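Glutamate--cysteine ligase GshA (Methylobacillus flagellatus KT, PDB 3K1T) probably acts as a ligase that joins glutamate to cysteine, the first step of glutathione synthesis. Local coordinates at residues 213-218 with 232-237; 275-280 with 295-300. All blocks are in the same frame, centred on the assembly; numbering follows the deposited sequence.

The two contacts follow one another along the chain: interaction 1 closes before interaction 2 opens, and their centres lie 19 Å apart, with nearest atoms about 7 Å from each other and no touch. Both belong to the surroundings of one four-stranded antiparallel sheet. Interaction 1 sets helix 210-226 against the loop that leads into strand 237-241, one outermost strand of that sheet within the chain; interaction 2 pairs the start of strand 280-285 with the end of strand 291-296, the other outermost strand. Helix 251-272, between them in sequence, touches Tyr236 of segment 232-237 and Val280, so one helix packs near both contacts, which lie at the sheet's two outermost strands.

Interaction 1. Residues 213-218 with 232-237; sequences TAYDRV and LLNPYF
Tyr215, Phe237 and Asn234 bury the most surface where helix 210-226 faces the loop that leads to strand 237-241, and Asp216 lies among them. The phenol of Tyr215 reaches the backbone of Leu233: Tyr215 OH donates to Leu233 O at 2.8 Å, from a position tilted 29° off the carbonyl plane. With CG anti to the backbone N (chi1 -174°), the ring extends from the helix toward the loop and presents its edge to that carbonyl. The Asn234 amide stands almost perpendicular to the ring, its OD1 3.4 Å from Tyr215 CD2 at the ring's edge. A tyrosine suits this place because its ring can pack on Val408 of helix 398-421 while its hydroxyl serves a loop carbonyl; a phenylalanine here would probably leave Leu233 O without this donor and the loop less firmly held to the helix.

Asparagine brings both a donor and an acceptor. While its OD1 lies by the tyrosine, Asn234 ND2 gives a nearly straight bond of 2.8 Å to Asp216 OD1, on its anti side but 31° out of the carboxylate plane. A water bridges Asp216 OD1 to Pro235 O, donating to both. The other carboxylate oxygen, Asp216 OD2, sits 3.3 Å from Phe237 CE1, at the edge of the ring, where the slightly positive C-H groups suit an anion.

The chemistry is thus largely polar, although aromatic rings supply much of the surface. One aspartate oxygen accepts from an amide and a water, the other meets a ring edge, and together these contacts are likely to stabilise the carboxylate's negative charge through N-H, O-H and C-H dipoles while tying successive loop residues to one helix.

Interaction 2. Residues 275-280 with 295-300; sequences KQEPFV and TVKSAD
Val280 and Val296 form an antiparallel hydrogen-bonded pair, each N donating to the other's O at 2.8 Å. Weaker CA-H...O contacts flank the pair: Phe279 CA lies 3.3 Å from Val296 O, and Thr295 CA meets Val280 O.

The two valines project to the same face of the sheet, where Val280 CB meets Val296 CG2 at 3.9 Å; branched side chains suit an extended backbone, and Val280 continues onto Leu261 and Leu262 of helix 251-272. Phe279 turns its edge to Thr295, CD2 lying 4.0 Å from the methyl CG2. Beyond the paired residues Lys297, extended past CG, runs its methylenes by Pro278 O and the CB of Phe279 to reach Glu277. In the Glu277 conformer described, Lys297 NZ forms a salt bridge with Glu277 OE2 at 2.9 Å, from above the carboxylate plane; a second conformer makes this less certain. Where direct backbone pairing has ended, a water donates to both Pro278 O and Lys297 O.

This is the open end of an antiparallel beta hairpin: strands 280-285 and 291-296 are neighbours in the four-stranded sheet, and their diverging ends are spanned by a water and, in one glutamate conformer, an ion pair.

Interaction 1. Residues 213-218 with 232-237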
ATOM      1  N   THR A 213     -12.880   4.396  27.379  1.00 14.59           N
ATOM      2  CA  THR A 213     -13.344   5.772  27.266  0.50 14.25           C
ATOM      3  C   THR A 213     -12.957   6.372  25.908  1.00 14.53           C
ATOM      4  O   THR A 213     -13.730   7.089  25.278  1.00 14.37           O
ATOM      5  CB  THR A 213     -12.757   6.644  28.415  0.50 14.87           C
ATOM      6  OG1 THR A 213     -13.100   6.064  29.682  0.50 14.40           O
ATOM      7  CG2 THR A 213     -13.288   8.068  28.350  0.50 13.03           C
ATOM      8  N   ALA A 214     -11.739   6.081  25.455  1.00 14.37           N
ATOM      9  CA  ALA A 214     -11.268   6.630  24.187  1.00 14.63           C
ATOM     10  C   ALA A 214     -12.109   6.058  23.022  1.00 13.52           C
ATOM     11  O   ALA A 214     -12.509   6.794  22.134  1.00 12.76           O
ATOM     12  CB  ALA A 214      -9.737   6.361  23.959  1.00 13.98           C
ATOM     13  N   TYR A 215     -12.422   4.766  23.070  1.00 12.47           N
ATOM     14  CA  TYR A 215     -13.267   4.152  22.052  1.00 12.36           C
ATOM     15  C   TYR A 215     -14.710   4.720  22.111  1.00 12.99           C
ATOM     16  O   TYR A 215     -15.277   5.045  21.081  1.00 11.64           O
ATOM     17  CB  TYR A 215     -13.230   2.626  22.142  1.00 12.38           C
ATOM     18  CG  TYR A 215     -13.989   1.959  21.013  1.00 12.52           C
ATOM     19  CD1 TYR A 215     -13.538   2.059  19.698  1.00 11.47           C
ATOM     20  CD2 TYR A 215     -15.150   1.248  21.254  1.00 11.87           C
ATOM     21  CE1 TYR A 215     -14.232   1.463  18.649  1.00 12.53           C
ATOM     22  CE2 TYR A 215     -15.865   0.643  20.211  1.00 11.12           C
ATOM     23  CZ  TYR A 215     -15.390   0.744  18.909  1.00 10.50           C
ATOM     24  OH  TYR A 215     -16.099   0.169  17.872  1.00 12.04           O
ATOM     25  N   ASP A 216     -15.261   4.933  23.314  1.00 12.79           N
ATOM     26  CA  ASP A 216     -16.524   5.646  23.441  1.00 13.72           C
ATOM     27  C   ASP A 216     -16.528   6.975  22.694  1.00 14.37           C
ATOM     28  O   ASP A 216     -17.473   7.279  21.969  1.00 13.22           O
ATOM     29  CB  ASP A 216     -16.870   5.970  24.909  1.00 13.66           C
ATOM     30  CG  ASP A 216     -17.365   4.791  25.713  1.00 16.57           C
ATOM     31  OD1 ASP A 216     -17.565   3.678  25.189  1.00 16.59           O
ATOM     32  OD2 ASP A 216     -17.623   5.026  26.940  1.00 19.62           O
ATOM     33  N   ARG A 217     -15.490   7.782  22.882  1.00 14.94           N
ATOM     34  CA  ARG A 217     -15.390   9.086  22.231  0.70 15.98           C
ATOM     35  C   ARG A 217     -15.354   8.951  20.703  1.00 14.99           C
ATOM     36  O   ARG A 217     -15.981   9.708  20.009  1.00 15.39           O
ATOM     37  CB  ARG A 217     -14.125   9.826  22.685  0.70 16.59           C
ATOM     38  CG  ARG A 217     -14.215  10.338  24.123  0.70 21.63           C
ATOM     39  CD  ARG A 217     -12.812  10.523  24.716  0.70 26.26           C
ATOM     40  NE  ARG A 217     -12.014  11.542  24.018  0.70 28.83           N
ATOM     41  CZ  ARG A 217     -10.677  11.598  24.056  0.70 31.47           C
ATOM     42  NH1 ARG A 217      -9.989  10.671  24.723  0.70 32.28           N
ATOM     43  NH2 ARG A 217     -10.027  12.562  23.400  0.70 30.08           N
ATOM     44  N   VAL A 218     -14.590   7.988  20.190  1.00 13.58           N
ATOM     45  CA  VAL A 218     -14.554   7.748  18.729  1.00 12.62           C
ATOM     46  C   VAL A 218     -15.950   7.355  18.194  1.00 13.11           C
ATOM     47  O   VAL A 218     -16.435   7.910  17.193  1.00 13.08           O
ATOM     48  CB  VAL A 218     -13.509   6.670  18.349  1.00 13.45           C
ATOM     49  CG1 VAL A 218     -13.724   6.152  16.886  1.00 10.34           C
ATOM     50  CG2 VAL A 218     -12.055   7.227  18.538  1.00 11.66           C
ATOM     51  N   LEU A 232     -24.431  -0.780  18.608  1.00 13.49           N
ATOM     52  CA  LEU A 232     -24.116  -1.842  17.638  1.00 14.32           C
ATOM     53  C   LEU A 232     -22.596  -2.020  17.428  1.00 14.24           C
ATOM     54  O   LEU A 232     -22.171  -3.055  16.914  1.00 15.13           O
ATOM     55  CB  LEU A 232     -24.820  -1.590  16.309  1.00 13.84           C
ATOM     56  CG  LEU A 232     -26.361  -1.621  16.381  1.00 16.75           C
ATOM     57  CD1 LEU A 232     -26.955  -1.429  14.923  1.00 18.97           C
ATOM     58  CD2 LEU A 232     -26.933  -2.834  17.111  1.00 16.44           C
ATOM     59  N   LEU A 233     -21.810  -1.015  17.820  1.00 13.60           N
ATOM     60  CA  LEU A 233     -20.368  -1.002  17.632  1.00 14.40           C
ATOM     61  C   LEU A 233     -19.581  -1.036  18.950  1.00 14.12           C
ATOM     62  O   LEU A 233     -18.362  -1.087  18.930  1.00 13.94           O
ATOM     63  CB  LEU A 233     -19.980   0.295  16.919  1.00 14.95           C
ATOM     64  CG  LEU A 233     -20.454   0.548  15.501  1.00 18.33           C
ATOM     65  CD1 LEU A 233     -20.183   1.998  15.095  1.00 20.14           C
ATOM     66  CD2 LEU A 233     -19.739  -0.448  14.581  1.00 19.25           C
ATOM     67  N   ASN A 234     -20.250  -0.936  20.098  1.00 13.93           N
ATOM     68  CA  ASN A 234     -19.553  -0.598  21.334  1.00 13.49           C
ATOM     69  C   ASN A 234     -20.139  -1.305  22.562  1.00 13.77           C
ATOM     70  O   ASN A 234     -21.289  -1.078  22.900  1.00 15.10           O
ATOM     71  CB  ASN A 234     -19.610   0.924  21.517  1.00 13.20           C
ATOM     72  CG  ASN A 234     -18.667   1.429  22.608  1.00 14.22           C
ATOM     73  OD1 ASN A 234     -17.858   0.667  23.167  1.00 14.35           O
ATOM     74  ND2 ASN A 234     -18.783   2.698  22.919  1.00 14.34           N
ATOM     75  N   PRO A 235     -19.339  -2.138  23.252  1.00 13.71           N
ATOM     76  CA  PRO A 235     -19.899  -2.733  24.487  1.00 13.91           C
ATOM     77  C   PRO A 235     -20.019  -1.695  25.611  1.00 13.29           C
ATOM     78  O   PRO A 235     -19.143  -0.823  25.747  1.00 13.44           O
ATOM     79  CB  PRO A 235     -18.856  -3.808  24.871  1.00 14.12           C
ATOM     80  CG  PRO A 235     -17.956  -3.962  23.660  1.00 14.39           C
ATOM     81  CD  PRO A 235     -17.965  -2.598  23.005  1.00 13.38           C
ATOM     82  N   TYR A 236     -21.064  -1.799  26.434  1.00 12.39           N
ATOM     83  CA  TYR A 236     -21.151  -0.979  27.642  1.00 12.28           C
ATOM     84  C   TYR A 236     -20.019  -1.384  28.581  1.00 12.58           C
ATOM     85  O   TYR A 236     -19.534  -2.528  28.557  1.00 12.85           O
ATOM     86  CB  TYR A 236     -22.482  -1.222  28.370  1.00 12.77           C
ATOM     87  CG  TYR A 236     -23.725  -0.691  27.691  1.00 11.54           C
ATOM     88  CD1 TYR A 236     -23.795   0.627  27.247  1.00 14.80           C
ATOM     89  CD2 TYR A 236     -24.843  -1.510  27.517  1.00 11.65           C
ATOM     90  CE1 TYR A 236     -24.960   1.125  26.658  1.00 16.40           C
ATOM     91  CE2 TYR A 236     -25.994  -1.034  26.963  1.00 12.64           C
ATOM     92  CZ  TYR A 236     -26.063   0.283  26.534  1.00 14.55           C
ATOM     93  OH  TYR A 236     -27.218   0.758  25.967  1.00 16.18           O
ATOM     94  N   PHE A 237     -19.609  -0.461  29.432  1.00 13.68           N
ATOM     95  CA  PHE A 237     -18.676  -0.811  30.510  1.00 13.74           C
ATOM     96  C   PHE A 237     -18.861   0.058  31.764  1.00 13.68           C
ATOM     97  O   PHE A 237     -19.515   1.102  31.750  1.00 13.12           O
ATOM     98  CB  PHE A 237     -17.216  -0.776  30.016  1.00 14.05           C
ATOM     99  CG  PHE A 237     -16.606   0.598  29.985  1.00 14.28           C
ATOM    100  CD1 PHE A 237     -16.889   1.475  28.956  1.00 16.10           C
ATOM    101  CD2 PHE A 237     -15.757   1.020  31.004  1.00 16.62           C
ATOM    102  CE1 PHE A 237     -16.362   2.771  28.935  1.00 15.78           C
ATOM    103  CE2 PHE A 237     -15.226   2.326  30.986  1.00 17.46           C
ATOM    104  CZ  PHE A 237     -15.536   3.191  29.955  1.00 15.59           C
TER
HETATM  105  O   HOH W   1     -19.299   1.903  26.223  1.00 14.88           O

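Interaction 2. Residues 275-280 with 295-300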
ATOM      1  N   LYS A 275     -32.144 -13.403  22.386  1.00 17.17           N
ATOM      2  CA  LYS A 275     -32.534 -14.379  23.400  1.00 17.91           C
ATOM      3  C   LYS A 275     -31.403 -14.963  24.214  1.00 17.69           C
ATOM      4  O   LYS A 275     -31.660 -15.646  25.183  1.00 16.38           O
ATOM      5  CB  LYS A 275     -33.345 -15.507  22.767  1.00 19.36           C
ATOM      6  CG  LYS A 275     -34.640 -14.985  22.113  1.00 22.98           C
ATOM      7  CD  LYS A 275     -35.604 -14.358  23.134  1.00 26.61           C
ATOM      8  CE  LYS A 275     -36.632 -13.506  22.420  1.00 30.03           C
ATOM      9  NZ  LYS A 275     -37.699 -13.034  23.336  1.00 32.20           N
ATOM     10  N   GLN A 276     -30.159 -14.704  23.832  1.00 16.50           N
ATOM     11  CA  GLN A 276     -29.031 -15.180  24.630  0.50 16.39           C
ATOM     12  C   GLN A 276     -28.940 -14.419  25.957  1.00 16.44           C
ATOM     13  O   GLN A 276     -29.411 -13.310  26.082  1.00 15.28           O
ATOM     14  CB  GLN A 276     -27.701 -15.072  23.872  0.50 16.23           C
ATOM     15  CG  GLN A 276     -27.483 -16.158  22.834  0.50 16.37           C
ATOM     16  CD  GLN A 276     -28.128 -15.807  21.509  0.50 14.86           C
ATOM     17  OE1 GLN A 276     -28.509 -14.670  21.282  0.50 16.61           O
ATOM     18  NE2 GLN A 276     -28.204 -16.765  20.623  0.50 16.17           N
ATOM     19  N   GLU A 277     -28.327 -15.061  26.955  1.00 16.63           N
ATOM     20  CA  GLU A 277     -28.124 -14.466  28.283  0.50 16.82           C
ATOM     21  C   GLU A 277     -27.064 -13.362  28.237  1.00 16.47           C
ATOM     22  O   GLU A 277     -25.989 -13.579  27.684  1.00 16.59           O
ATOM     23  CB  GLU A 277     -27.621 -15.518  29.265  0.50 17.30           C
ATOM     24  CG  GLU A 277     -28.501 -16.749  29.472  0.50 19.33           C
ATOM     25  CD  GLU A 277     -27.988 -17.585  30.632  0.50 21.57           C
ATOM     26  OE1 GLU A 277     -28.079 -17.110  31.782  0.50 23.59           O
ATOM     27  OE2 GLU A 277     -27.459 -18.691  30.391  0.50 23.66           O
ATOM     28  N   PRO A 278     -27.348 -12.183  28.816  1.00 15.34           N
ATOM     29  CA  PRO A 278     -26.282 -11.192  28.975  1.00 14.57           C
ATOM     30  C   PRO A 278     -25.153 -11.753  29.835  1.00 13.49           C
ATOM     31  O   PRO A 278     -25.410 -12.539  30.741  1.00 12.80           O
ATOM     32  CB  PRO A 278     -26.963 -10.030  29.698  1.00 14.84           C
ATOM     33  CG  PRO A 278     -28.428 -10.203  29.451  1.00 16.50           C
ATOM     34  CD  PRO A 278     -28.656 -11.669  29.260  1.00 16.30           C
ATOM     35  N   PHE A 279     -23.916 -11.358  29.526  1.00 12.28           N
ATOM     36  CA  PHE A 279     -22.770 -11.710  30.345  1.00 12.33           C
ATOM     37  C   PHE A 279     -21.852 -10.538  30.455  1.00 13.01           C
ATOM     38  O   PHE A 279     -21.858  -9.653  29.600  1.00 13.62           O
ATOM     39  CB  PHE A 279     -22.048 -13.010  29.884  1.00 12.21           C
ATOM     40  CG  PHE A 279     -21.186 -12.887  28.647  1.00 12.10           C
ATOM     41  CD1 PHE A 279     -21.762 -12.881  27.364  1.00 14.03           C
ATOM     42  CD2 PHE A 279     -19.790 -12.825  28.759  1.00 12.21           C
ATOM     43  CE1 PHE A 279     -20.938 -12.820  26.184  1.00 14.50           C
ATOM     44  CE2 PHE A 279     -18.964 -12.788  27.614  1.00 14.39           C
ATOM     45  CZ  PHE A 279     -19.544 -12.760  26.315  1.00 13.32           C
ATOM     46  N   VAL A 280     -21.082 -10.532  31.543  1.00 14.26           N
ATOM     47  CA  VAL A 280     -20.137  -9.469  31.845  1.00 13.75           C
ATOM     48  C   VAL A 280     -18.764 -10.055  32.056  1.00 13.67           C
ATOM     49  O   VAL A 280     -18.632 -11.115  32.667  1.00 13.85           O
ATOM     50  CB  VAL A 280     -20.591  -8.648  33.065  1.00 13.88           C
ATOM     51  CG1 VAL A 280     -19.423  -7.802  33.651  1.00 12.75           C
ATOM     52  CG2 VAL A 280     -21.819  -7.771  32.643  1.00 14.89           C
ATOM     53  N   THR A 295     -15.890 -14.349  33.766  1.00 17.50           N
ATOM     54  CA  THR A 295     -17.171 -13.917  33.180  1.00 16.93           C
ATOM     55  C   THR A 295     -18.275 -14.270  34.149  1.00 16.54           C
ATOM     56  O   THR A 295     -18.214 -15.281  34.831  1.00 15.19           O
ATOM     57  CB  THR A 295     -17.469 -14.540  31.780  1.00 17.79           C
ATOM     58  OG1 THR A 295     -17.379 -15.956  31.855  1.00 17.30           O
ATOM     59  CG2 THR A 295     -16.461 -14.015  30.701  1.00 16.57           C
ATOM     60  N   VAL A 296     -19.293 -13.418  34.193  1.00 16.78           N
ATOM     61  CA  VAL A 296     -20.425 -13.608  35.071  1.00 15.92           C
ATOM     62  C   VAL A 296     -21.731 -13.373  34.329  1.00 16.12           C
ATOM     63  O   VAL A 296     -21.784 -12.606  33.363  1.00 15.17           O
ATOM     64  CB  VAL A 296     -20.356 -12.676  36.331  1.00 16.14           C
ATOM     65  CG1 VAL A 296     -19.106 -12.989  37.179  1.00 15.69           C
ATOM     66  CG2 VAL A 296     -20.413 -11.215  35.966  1.00 14.93           C
ATOM     67  N   LYS A 297     -22.779 -14.053  34.783  1.00 15.84           N
ATOM     68  CA  LYS A 297     -24.138 -13.849  34.254  1.00 16.38           C
ATOM     69  C   LYS A 297     -25.102 -13.303  35.307  1.00 16.73           C
ATOM     70  O   LYS A 297     -26.239 -13.027  35.006  1.00 17.10           O
ATOM     71  CB  LYS A 297     -24.668 -15.157  33.677  1.00 17.13           C
ATOM     72  CG  LYS A 297     -23.950 -15.570  32.379  1.00 17.61           C
ATOM     73  CD  LYS A 297     -24.473 -16.878  31.856  1.00 20.12           C
ATOM     74  CE  LYS A 297     -24.113 -17.089  30.384  1.00 21.08           C
ATOM     75  NZ  LYS A 297     -24.681 -18.370  29.801  1.00 21.87           N
ATOM     76  N   SER A 298     -24.632 -13.092  36.529  1.00 17.35           N
ATOM     77  CA  SER A 298     -25.455 -12.462  37.556  1.00 18.10           C
ATOM     78  C   SER A 298     -24.566 -11.861  38.648  1.00 17.86           C
ATOM     79  O   SER A 298     -23.406 -12.250  38.805  1.00 16.78           O
ATOM     80  CB  SER A 298     -26.411 -13.477  38.189  1.00 19.08           C
ATOM     81  OG  SER A 298     -25.697 -14.299  39.063  1.00 22.63           O
ATOM     82  N   ALA A 299     -25.138 -10.933  39.414  1.00 18.85           N
ATOM     83  CA  ALA A 299     -24.450 -10.328  40.555  1.00 19.45           C
ATOM     84  C   ALA A 299     -24.032 -11.407  41.553  1.00 20.18           C
ATOM     85  O   ALA A 299     -22.974 -11.299  42.202  1.00 19.97           O
ATOM     86  CB  ALA A 299     -25.353  -9.284  41.234  1.00 20.17           C
ATOM     87  N   ASP A 300     -24.845 -12.462  41.680  1.00 20.56           N
ATOM     88  CA  ASP A 300     -24.492 -13.557  42.600  1.00 21.40           C
ATOM     89  C   ASP A 300     -23.191 -14.273  42.241  1.00 20.56           C
ATOM     90  O   ASP A 300     -22.494 -14.777  43.117  1.00 20.19           O
ATOM     91  CB  ASP A 300     -25.628 -14.560  42.724  1.00 22.51           C
ATOM     92  CG  ASP A 300     -26.661 -14.142  43.761  1.00 28.67           C
ATOM     93  OD1 ASP A 300     -26.426 -13.161  44.513  1.00 34.81           O
ATOM     94  OD2 ASP A 300     -27.714 -14.814  43.833  1.00 37.59           O
TER
HETATM   95  O   HOH W   2     -27.355 -12.848  32.485  1.00 15.49           O